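Local coordinates for protein malate synthase (Haloferax volcanii, PDB 5TAO) that catalyses the magnesium-dependent Claisen condensation of acetyl-CoA with glyoxylate and the hydrolysis of the malyl-CoA intermediate to malate in the glyoxylate cycle, at residues M85-D90 / F119-V124; D128-A133 / M153-E158; G36-Q41 / E76-I81. One frame throughout, in Å; residues are numbered along the deposited sequence.

Interaction 1 (M85-D90 / F119-V124); sequences MVWHRD and FVIPEV. With PB (lead (II) ion), chain G; GLV (glyoxylic acid), chain E; GLV (glyoxylic acid), chain D.
Trp87 lays the five-membered ring of its indole against Ile121. The CG2 methyl of Ile121 sits over one ring face, 3.7 Å from the five-ring centroid of Trp87 and 24° off its normal, a CH-pi contact. CG of Trp87 is anti to the backbone N (chi1 -175°), which turns the indole to this methyl and to CG1 of Val124. The indole NE1 is held by Asp129 of helix 127-143. Further back, Met85 makes an oblique Met-aromatic contact with Phe119, its SD 5.0 Å from the ring centroid. Met85 N donates a backbone hydrogen bond to Val120 O (3.0 Å).

The polar end is built on Arg89 and Glu123. Arg89 NH1 forms a salt bridge with Glu123 OE2 at 2.9 Å, and OE2 accepts it with its anti lone pair. The guanidinium and carboxylate are nearly coplanar, 24° apart. The same NH1 also bonds to Glu123 O, and Arg89 N reaches that oxygen from the opposite face of the carbonyl plane. CB of Glu123 lies over a face of the His88 ring. At another edge, near its plane, the guanidinium binds a glyoxylate through NE and NH2; Arg89 NE meets O2 of that ligand at 2.9 Å.

The two oxygens of Glu123 have different partners: OE2 faces Arg89, OE1 the metal. OE1 binds the lead ion at 2.6 Å, next to a second glyoxylate, and Asp192 binds the same ion. Asp192 is a magnesium ligand of the enzyme, so lead probably occupies the magnesium site here. Arg89 is likely to steady the carboxylate and offset part of its negative charge.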
loop_
_atom_site.group_PDB
_atom_site.type_symbol
_atom_site.label_atom_id
_atom_site.label_comp_id
_atom_site.label_asym_id
_atom_site.label_seq_id
_atom_site.Cartn_x
_atom_site.Cartn_y
_atom_site.Cartn_z
ATOM N N MET A 85 -24.582 -19.613 2.622
ATOM C CA MET A 85 -25.315 -18.960 1.543
ATOM C C MET A 85 -24.614 -19.101 0.232
ATOM O O MET A 85 -23.467 -19.501 0.201
ATOM C CB MET A 85 -25.417 -17.476 1.850
ATOM C CG MET A 85 -26.074 -17.140 3.150
ATOM S SD MET A 85 -27.851 -17.365 3.049
ATOM C CE MET A 85 -28.048 -19.026 3.745
ATOM N N VAL A 86 -25.279 -18.799 -0.881
ATOM C CA VAL A 86 -24.587 -18.764 -2.139
ATOM C C VAL A 86 -23.712 -17.438 -2.261
ATOM O O VAL A 86 -24.030 -16.397 -1.655
ATOM C CB VAL A 86 -25.529 -18.856 -3.364
ATOM C CG1 VAL A 86 -26.135 -20.234 -3.434
ATOM C CG2 VAL A 86 -26.596 -17.728 -3.381
ATOM N N TRP A 87 -22.646 -17.519 -3.014
ATOM C CA TRP A 87 -21.745 -16.361 -3.235
ATOM C C TRP A 87 -20.826 -16.730 -4.354
ATOM O O TRP A 87 -20.514 -17.903 -4.575
ATOM C CB TRP A 87 -20.977 -16.052 -1.935
ATOM C CG TRP A 87 -20.105 -14.768 -2.070
ATOM C CD1 TRP A 87 -18.833 -14.693 -2.539
ATOM C CD2 TRP A 87 -20.536 -13.441 -1.829
ATOM N NE1 TRP A 87 -18.405 -13.394 -2.529
ATOM C CE2 TRP A 87 -19.411 -12.592 -2.072
ATOM C CE3 TRP A 87 -21.733 -12.889 -1.379
ATOM C CZ2 TRP A 87 -19.467 -11.224 -1.940
ATOM C CZ3 TRP A 87 -21.822 -11.536 -1.216
ATOM C CH2 TRP A 87 -20.699 -10.681 -1.565
ATOM N N HIS A 88 -20.395 -15.776 -5.154
ATOM C CA HIS A 88 -19.266 -16.063 -6.023
ATOM C C HIS A 88 -18.583 -14.722 -6.344
ATOM O O HIS A 88 -19.252 -13.748 -6.727
ATOM C CB HIS A 88 -19.649 -16.824 -7.289
ATOM C CG HIS A 88 -18.511 -17.576 -7.898
ATOM N ND1 HIS A 88 -17.418 -16.949 -8.452
ATOM C CD2 HIS A 88 -18.289 -18.908 -8.045
ATOM C CE1 HIS A 88 -16.578 -17.841 -8.935
ATOM N NE2 HIS A 88 -17.070 -19.041 -8.680
ATOM N N ARG A 89 -17.244 -14.706 -6.154
ATOM C CA ARG A 89 -16.378 -13.608 -6.582
ATOM C C ARG A 89 -16.526 -13.065 -8.032
ATOM O O ARG A 89 -16.260 -11.899 -8.259
ATOM C CB ARG A 89 -14.903 -14.025 -6.327
ATOM C CG ARG A 89 -14.364 -15.096 -7.229
ATOM C CD ARG A 89 -13.059 -15.680 -6.741
ATOM N NE ARG A 89 -12.748 -16.898 -7.481
ATOM C CZ ARG A 89 -13.195 -18.132 -7.200
ATOM N NH1 ARG A 89 -14.039 -18.383 -6.164
ATOM N NH2 ARG A 89 -12.842 -19.114 -7.986
ATOM N N ASP A 90 -16.888 -13.923 -8.979
ATOM C CA ASP A 90 -17.126 -13.611 -10.340
ATOM C C ASP A 90 -18.622 -13.562 -10.820
ATOM O O ASP A 90 -18.852 -13.600 -12.021
ATOM C CB ASP A 90 -16.544 -14.733 -11.123
ATOM C CG ASP A 90 -15.045 -14.820 -10.906
ATOM O OD1 ASP A 90 -14.563 -13.708 -10.637
ATOM O OD2 ASP A 90 -14.430 -15.909 -11.006
ATOM N N PHE A 119 -23.032 -16.455 9.199
ATOM C CA PHE A 119 -23.197 -17.092 7.932
ATOM C C PHE A 119 -21.860 -17.497 7.348
ATOM O O PHE A 119 -20.817 -16.888 7.665
ATOM C CB PHE A 119 -23.976 -16.197 6.960
ATOM C CG PHE A 119 -25.446 -16.030 7.304
ATOM C CD1 PHE A 119 -26.376 -16.994 6.915
ATOM C CD2 PHE A 119 -25.898 -14.948 8.070
ATOM C CE1 PHE A 119 -27.716 -16.888 7.257
ATOM C CE2 PHE A 119 -27.255 -14.827 8.414
ATOM C CZ PHE A 119 -28.157 -15.798 8.002
ATOM N N VAL A 120 -21.880 -18.522 6.500
ATOM C CA VAL A 120 -20.703 -19.002 5.779
ATOM C C VAL A 120 -20.824 -18.548 4.340
ATOM O O VAL A 120 -21.887 -18.698 3.713
ATOM C CB VAL A 120 -20.567 -20.512 5.878
ATOM C CG1 VAL A 120 -19.369 -21.001 5.065
ATOM C CG2 VAL A 120 -20.422 -20.941 7.311
ATOM N N ILE A 121 -19.769 -17.915 3.822
ATOM C CA ILE A 121 -19.731 -17.375 2.491
ATOM C C ILE A 121 -18.680 -18.128 1.682
ATOM O O ILE A 121 -17.471 -18.028 1.949
ATOM C CB ILE A 121 -19.342 -15.882 2.530
ATOM C CG1 ILE A 121 -20.293 -15.087 3.410
ATOM C CG2 ILE A 121 -19.289 -15.290 1.156
ATOM C CD1 ILE A 121 -21.765 -15.146 2.977
ATOM N N PRO A 122 -19.090 -18.830 0.642
ATOM C CA PRO A 122 -18.157 -19.591 -0.171
ATOM C C PRO A 122 -17.597 -18.761 -1.338
ATOM O O PRO A 122 -18.101 -17.712 -1.613
ATOM C CB PRO A 122 -19.062 -20.677 -0.775
ATOM C CG PRO A 122 -20.344 -19.944 -0.967
ATOM C CD PRO A 122 -20.476 -19.037 0.207
ATOM N N GLU A 123 -16.610 -19.313 -2.023
ATOM C CA GLU A 123 -16.123 -18.825 -3.292
ATOM C C GLU A 123 -15.633 -17.373 -3.265
ATOM O O GLU A 123 -15.700 -16.693 -4.276
ATOM C CB GLU A 123 -17.151 -19.071 -4.433
ATOM C CG GLU A 123 -17.612 -20.556 -4.605
ATOM C CD GLU A 123 -16.575 -21.362 -5.295
ATOM O OE1 GLU A 123 -16.722 -22.583 -5.290
ATOM O OE2 GLU A 123 -15.548 -20.785 -5.836
ATOM N N VAL A 124 -15.180 -16.901 -2.117
ATOM C CA VAL A 124 -14.706 -15.576 -2.003
ATOM C C VAL A 124 -13.354 -15.414 -2.815
ATOM O O VAL A 124 -12.692 -16.359 -3.165
ATOM C CB VAL A 124 -14.531 -15.128 -0.579
ATOM C CG1 VAL A 124 -15.874 -15.077 0.132
ATOM C CG2 VAL A 124 -13.509 -15.974 0.208
HETATM PB PB PB G . -18.026 -23.940 -3.517
HETATM C C1 GLV E . -19.047 -23.729 -7.583
HETATM O O1 GLV E . -19.264 -22.518 -7.722
HETATM C C2 GLV E . -19.014 -24.378 -6.242
HETATM O O2 GLV E . -18.858 -25.637 -6.249
HETATM O O3 GLV E . -19.093 -23.761 -5.146
HETATM C C1 GLV D . -12.256 -18.155 -11.907
HETATM O O1 GLV D . -12.064 -18.459 -13.085
HETATM C C2 GLV D . -11.257 -17.322 -11.202
HETATM O O2 GLV D . -11.313 -17.186 -10.001
HETATM O O3 GLV D . -10.254 -16.816 -11.775
HETATM O O HOH W 1 -13.547 -21.808 -6.751
#

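Interaction 2 (D128-A133 / M153-E158). With GLV (glyoxylic acid), chain C.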
loop_
_atom_site.group_PDB
_atom_site.type_symbol
_atom_site.label_atom_id
_atom_site.label_comp_id
_atom_site.label_asym_id
_atom_site.label_seq_id
_atom_site.Cartn_x
_atom_site.Cartn_y
_atom_site.Cartn_z
ATOM N N ASP A 128 -10.947 -7.419 -1.592
ATOM C CA ASP A 128 -12.048 -6.530 -1.891
ATOM C C ASP A 128 -13.420 -7.285 -2.084
ATOM O O ASP A 128 -14.467 -6.724 -1.761
ATOM C CB ASP A 128 -11.724 -5.570 -3.005
ATOM C CG ASP A 128 -10.831 -4.344 -2.533
ATOM O OD1 ASP A 128 -10.411 -4.288 -1.350
ATOM O OD2 ASP A 128 -10.490 -3.471 -3.391
ATOM N N ASP A 129 -13.385 -8.508 -2.550
ATOM C CA ASP A 129 -14.584 -9.331 -2.593
ATOM C C ASP A 129 -15.096 -9.639 -1.150
ATOM O O ASP A 129 -16.290 -9.675 -0.912
ATOM C CB ASP A 129 -14.285 -10.652 -3.362
ATOM C CG ASP A 129 -15.552 -11.522 -3.486
ATOM O OD1 ASP A 129 -16.552 -11.010 -4.061
ATOM O OD2 ASP A 129 -15.578 -12.653 -2.939
ATOM N N TRP A 130 -14.191 -9.888 -0.182
ATOM C CA TRP A 130 -14.573 -10.163 1.212
ATOM C C TRP A 130 -15.294 -8.983 1.795
ATOM O O TRP A 130 -16.278 -9.130 2.502
ATOM C CB TRP A 130 -13.407 -10.550 2.129
ATOM C CG TRP A 130 -12.600 -11.769 1.766
ATOM C CD1 TRP A 130 -12.246 -12.192 0.554
ATOM C CD2 TRP A 130 -11.887 -12.605 2.693
ATOM N NE1 TRP A 130 -11.382 -13.242 0.634
ATOM C CE2 TRP A 130 -11.118 -13.488 1.950
ATOM C CE3 TRP A 130 -11.772 -12.619 4.047
ATOM C CZ2 TRP A 130 -10.343 -14.431 2.523
ATOM C CZ3 TRP A 130 -11.033 -13.607 4.638
ATOM C CH2 TRP A 130 -10.273 -14.448 3.889
ATOM N N LYS A 131 -14.842 -7.780 1.470
ATOM C CA LYS A 131 -15.496 -6.566 1.888
ATOM C C LYS A 131 -16.944 -6.394 1.368
ATOM O O LYS A 131 -17.781 -5.743 1.980
ATOM C CB LYS A 131 -14.670 -5.368 1.390
ATOM C CG LYS A 131 -13.305 -5.237 2.129
ATOM C CD LYS A 131 -12.435 -4.125 1.506
ATOM C CE LYS A 131 -11.047 -3.985 2.154
ATOM N NZ LYS A 131 -10.140 -3.037 1.401
ATOM N N LYS A 132 -17.170 -6.882 0.199
ATOM C CA LYS A 132 -18.540 -6.850 -0.428
ATOM C C LYS A 132 -19.462 -7.758 0.388
ATOM O O LYS A 132 -20.591 -7.378 0.662
ATOM C CB LYS A 132 -18.510 -7.354 -1.861
ATOM C CG LYS A 132 -17.725 -6.505 -2.860
ATOM C CD LYS A 132 -17.627 -7.218 -4.240
ATOM C CE LYS A 132 -16.738 -6.357 -5.189
ATOM N NZ LYS A 132 -16.667 -6.994 -6.559
ATOM N N ALA A 133 -18.961 -8.896 0.831
ATOM C CA ALA A 133 -19.778 -9.757 1.697
ATOM C C ALA A 133 -20.014 -9.130 3.028
ATOM O O ALA A 133 -21.155 -8.996 3.484
ATOM C CB ALA A 133 -19.155 -11.118 1.819
ATOM N N MET A 153 -19.058 -13.805 10.199
ATOM C CA MET A 153 -18.821 -14.254 8.862
ATOM C C MET A 153 -17.704 -15.282 8.832
ATOM O O MET A 153 -16.574 -15.051 9.377
ATOM C CB MET A 153 -18.437 -13.031 7.965
ATOM C CG MET A 153 -18.135 -13.313 6.497
ATOM S SD MET A 153 -17.719 -11.749 5.641
ATOM C CE MET A 153 -16.491 -12.273 4.513
ATOM N N SER A 154 -17.927 -16.346 8.072
ATOM C CA SER A 154 -16.940 -17.368 7.906
ATOM C C SER A 154 -16.780 -17.465 6.427
ATOM O O SER A 154 -17.748 -17.208 5.719
ATOM C CB SER A 154 -17.301 -18.715 8.558
ATOM O OG SER A 154 -17.227 -18.618 9.977
ATOM N N VAL A 155 -15.583 -17.788 5.937
ATOM C CA VAL A 155 -15.431 -17.911 4.523
ATOM C C VAL A 155 -14.894 -19.254 4.161
ATOM O O VAL A 155 -14.185 -19.821 4.922
ATOM C CB VAL A 155 -14.506 -16.805 3.938
ATOM C CG1 VAL A 155 -14.989 -15.428 4.316
ATOM C CG2 VAL A 155 -13.124 -16.952 4.460
ATOM N N ILE A 156 -15.177 -19.718 2.951
ATOM C CA ILE A 156 -14.514 -20.853 2.399
ATOM C C ILE A 156 -13.390 -20.379 1.437
ATOM O O ILE A 156 -13.644 -19.631 0.508
ATOM C CB ILE A 156 -15.416 -21.736 1.540
ATOM C CG1 ILE A 156 -16.779 -22.065 2.174
ATOM C CG2 ILE A 156 -14.724 -23.048 1.295
ATOM C CD1 ILE A 156 -16.711 -22.703 3.488
ATOM N N ILE A 157 -12.176 -20.873 1.667
ATOM C CA ILE A 157 -11.000 -20.508 0.872
ATOM C C ILE A 157 -10.962 -21.564 -0.256
ATOM O O ILE A 157 -10.619 -22.720 -0.023
ATOM C CB ILE A 157 -9.681 -20.519 1.724
ATOM C CG1 ILE A 157 -9.744 -19.602 2.956
ATOM C CG2 ILE A 157 -8.426 -20.239 0.854
ATOM C CD1 ILE A 157 -10.060 -18.125 2.681
ATOM N N GLU A 158 -11.346 -21.173 -1.463
ATOM C CA GLU A 158 -11.412 -22.138 -2.586
ATOM C C GLU A 158 -10.976 -21.502 -3.879
ATOM O O GLU A 158 -11.373 -21.905 -4.975
ATOM C CB GLU A 158 -12.821 -22.760 -2.700
ATOM C CG GLU A 158 -13.953 -21.939 -2.187
ATOM C CD GLU A 158 -15.312 -22.722 -2.115
ATOM O OE1 GLU A 158 -15.387 -23.963 -2.149
ATOM O OE2 GLU A 158 -16.301 -21.998 -2.048
HETATM C C1 GLV C . -15.895 -27.507 -1.143
HETATM O O1 GLV C . -15.002 -26.836 -1.716
HETATM C C2 GLV C . -17.355 -27.161 -1.165
HETATM O O2 GLV C . -18.284 -27.988 -0.833
HETATM O O3 GLV C . -17.669 -26.032 -1.594
#
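Val155 sets CG2 over a face of the Trp130 six-membered ring, 4.2 Å from the ring centroid and 25° off the normal. This is the one CH-pi contact between helix 127-143 and strand 152-157. The remaining contacts are van der Waals packing of Ile157 and Met153. CD1 of Ile157 meets the same indole obliquely, 3.7 Å from Trp130 CZ2. Met153 is extended through chi1 and chi2 and bent only at chi3, which brings its CE to the helix. There CE lies 4.0 Å from Ala133 CB and 3.7 Å from the carbonyl oxygen of Trp130.

Among the polar bonds, Trp130 NE1 donates to Gly125 O. Replacing Trp130 with an alanine would probably open a gap beside Val155 CG2 and Ile157 CD1 and leave Gly125 O without its indole N-H. Lys131 NZ forms a salt bridge with Asp128 OD1 at 3.0 Å, and it also pairs with Asp128 of a neighbouring subunit. Glu158, just past the strand, binds magnesium and glyoxylate.

The helix connects strands 118-121 and 152-157 in a beta-alpha-beta unit. Its segment 128-133 makes 140° with strand segment 153-157, N-to-C directions compared. Helix 160-166 also packs on Trp130 and Ile157, and strand 183-188 flanks strand 152-157.

Interaction 3 (G36-Q41 / E76-I81); sequences GLRGMQ and EFPGEI. With NA (sodium ion), chain Q.
Arg38 lays its guanidinium beside the segment Glu76-Pro78. NH2 of Arg38 lies 3.6 Å from Glu76 CB, and the carbonyl oxygen of Glu76 stands over one guanidinium face. NH1 of Arg38 comes obliquely to CD of Pro78, at 3.8 Å. The carboxylate of Glu76 makes no salt bridge with it, since Arg38 NH2 and Glu76 OE1 are 5.5 Å apart. Next to Arg38 in the chain, Leu37 offers its carbonyl O, 3.9 Å from Pro78 CD.

The arginine is folded back on its own loop. Its chain bends at chi2 (-85°), and NH1 donates to Leu37 O at 2.6 Å, from above the carbonyl plane. NH1 also bonds to Ala35 O of helix 29-36; the two bonds are likely to limit rotation of the guanidinium. The Phe77 ring also meets Trp46 of strand 45-49.

Further out, Pro78 O binds a sodium ion at 2.2 Å. Asn408 O of a neighbouring subunit binds the same ion. Gly39 O accepts a hydrogen bond from Gln412 of that subunit. The arrangement joins two loops that lead into neighbouring parallel strands, 45-49 and 80-81, of an alpha/beta barrel, as in the HpcH/HpaI aldolase family, at a subunit interface.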
loop_
_atom_site.group_PDB
_atom_site.type_symbol
_atom_site.label_atom_id
_atom_site.label_comp_id
_atom_site.label_asym_id
_atom_site.label_seq_id
_atom_site.Cartn_x
_atom_site.Cartn_y
_atom_site.Cartn_z
ATOM N N GLY A 36 -31.708 -32.313 15.445
ATOM C CA GLY A 36 -31.846 -33.148 16.658
ATOM C C GLY A 36 -30.603 -33.804 17.210
ATOM O O GLY A 36 -30.639 -34.386 18.297
ATOM N N LEU A 37 -29.475 -33.698 16.504
ATOM C CA LEU A 37 -28.261 -34.378 16.929
ATOM C C LEU A 37 -27.827 -33.820 18.226
ATOM O O LEU A 37 -28.005 -32.625 18.472
ATOM C CB LEU A 37 -27.130 -34.225 15.854
ATOM C CG LEU A 37 -27.425 -34.862 14.509
ATOM C CD1 LEU A 37 -26.385 -34.514 13.416
ATOM C CD2 LEU A 37 -27.611 -36.364 14.667
ATOM N N ARG A 38 -27.262 -34.665 19.085
ATOM C CA ARG A 38 -26.800 -34.247 20.405
ATOM C C ARG A 38 -25.549 -35.007 20.773
ATOM O O ARG A 38 -25.200 -36.004 20.158
ATOM C CB ARG A 38 -27.886 -34.501 21.481
ATOM C CG ARG A 38 -29.240 -33.800 21.241
ATOM C CD ARG A 38 -29.245 -32.353 21.789
ATOM N NE ARG A 38 -30.511 -31.697 21.490
ATOM C CZ ARG A 38 -30.925 -31.326 20.295
ATOM N NH1 ARG A 38 -30.154 -31.433 19.230
ATOM N NH2 ARG A 38 -32.126 -30.777 20.160
ATOM N N GLY A 39 -24.872 -34.559 21.799
ATOM C CA GLY A 39 -23.649 -35.202 22.198
ATOM C C GLY A 39 -22.598 -35.271 21.095
ATOM O O GLY A 39 -22.557 -34.436 20.151
ATOM N N MET A 40 -21.767 -36.293 21.195
ATOM C CA MET A 40 -20.628 -36.404 20.341
ATOM C C MET A 40 -21.022 -36.421 18.888
ATOM O O MET A 40 -20.176 -36.161 18.012
ATOM C CB MET A 40 -19.808 -37.659 20.685
ATOM C CG MET A 40 -18.975 -37.495 21.937
ATOM S SD MET A 40 -17.699 -36.199 21.876
ATOM C CE MET A 40 -16.546 -37.072 20.834
ATOM N N GLN A 41 -22.280 -36.740 18.589
ATOM C CA GLN A 41 -22.762 -36.770 17.189
ATOM C C GLN A 41 -23.151 -35.377 16.682
ATOM O O GLN A 41 -23.497 -35.214 15.528
ATOM C CB GLN A 41 -24.047 -37.600 17.055
ATOM C CG GLN A 41 -23.950 -39.102 17.252
ATOM C CD GLN A 41 -25.236 -39.774 16.789
ATOM O OE1 GLN A 41 -26.350 -39.306 17.083
ATOM N NE2 GLN A 41 -25.087 -40.821 15.996
ATOM N N GLU A 76 -32.732 -25.350 20.800
ATOM C CA GLU A 76 -32.272 -26.511 21.579
ATOM C C GLU A 76 -30.919 -27.034 21.047
ATOM O O GLU A 76 -30.235 -27.857 21.700
ATOM C CB GLU A 76 -33.343 -27.622 21.431
ATOM C CG GLU A 76 -34.756 -27.205 21.905
ATOM C CD GLU A 76 -34.713 -26.838 23.369
ATOM O OE1 GLU A 76 -33.667 -27.168 23.989
ATOM O OE2 GLU A 76 -35.645 -26.199 23.885
ATOM N N PHE A 77 -30.552 -26.569 19.851
ATOM C CA PHE A 77 -29.325 -27.043 19.203
ATOM C C PHE A 77 -28.137 -26.685 20.101
ATOM O O PHE A 77 -28.001 -25.560 20.506
ATOM C CB PHE A 77 -29.204 -26.518 17.774
ATOM C CG PHE A 77 -28.172 -27.225 16.985
ATOM C CD1 PHE A 77 -28.414 -28.482 16.515
ATOM C CD2 PHE A 77 -26.903 -26.676 16.806
ATOM C CE1 PHE A 77 -27.443 -29.180 15.810
ATOM C CE2 PHE A 77 -25.915 -27.388 16.138
ATOM C CZ PHE A 77 -26.189 -28.630 15.612
ATOM N N PRO A 78 -27.299 -27.682 20.454
ATOM C CA PRO A 78 -26.218 -27.547 21.384
ATOM C C PRO A 78 -24.937 -26.811 20.842
ATOM O O PRO A 78 -24.145 -26.264 21.626
ATOM C CB PRO A 78 -25.893 -28.985 21.701
ATOM C CG PRO A 78 -26.204 -29.727 20.492
ATOM C CD PRO A 78 -27.325 -29.030 19.850
ATOM N N GLY A 79 -24.742 -26.862 19.557
ATOM C CA GLY A 79 -23.647 -26.128 18.889
ATOM C C GLY A 79 -24.118 -24.795 18.325
ATOM O O GLY A 79 -25.151 -24.291 18.711
ATOM N N GLU A 80 -23.337 -24.208 17.412
ATOM C CA GLU A 80 -23.646 -22.896 16.898
ATOM C C GLU A 80 -24.077 -23.155 15.527
ATOM O O GLU A 80 -23.579 -24.057 14.880
ATOM C CB GLU A 80 -22.405 -22.015 16.825
ATOM C CG GLU A 80 -21.864 -21.463 18.148
ATOM C CD GLU A 80 -20.741 -20.406 17.898
ATOM O OE1 GLU A 80 -20.488 -19.983 16.723
ATOM O OE2 GLU A 80 -20.098 -19.979 18.874
ATOM N N ILE A 81 -24.993 -22.343 15.060
ATOM C CA ILE A 81 -25.541 -22.491 13.750
ATOM C C ILE A 81 -25.088 -21.349 12.742
ATOM O O ILE A 81 -25.346 -20.176 12.922
ATOM C CB ILE A 81 -27.054 -22.520 13.855
ATOM C CG1 ILE A 81 -27.519 -23.535 14.964
ATOM C CG2 ILE A 81 -27.659 -22.883 12.533
ATOM C CD1 ILE A 81 -29.011 -23.630 15.091
HETATM NA NA NA Q . -23.556 -24.870 23.206
HETATM O O HOH W 2 -21.703 -23.760 21.272
#

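The three contacts come in series along the chain: interaction 3 first, then interaction 1, then interaction 2. All reach the same parallel sheet. Interactions 1 and 2 have centres about 7 Å apart and touch directly. Strands 118-121 and 152-157 are neighbours, and Glu158 OE2 accepts a probable hydrogen bond from Glu123 N at 2.7 Å. This ties the lead-binding Glu123 to Glu158, a magnesium and glyoxylate ligand. Interaction 3 lies farther out, its centre about 25 Å from interaction 1 and 26 Å from interaction 2. Residues 76-81 still run on towards 85-90 in the sequence. The metal site and a subunit interface are thus built on loops of the same barrel.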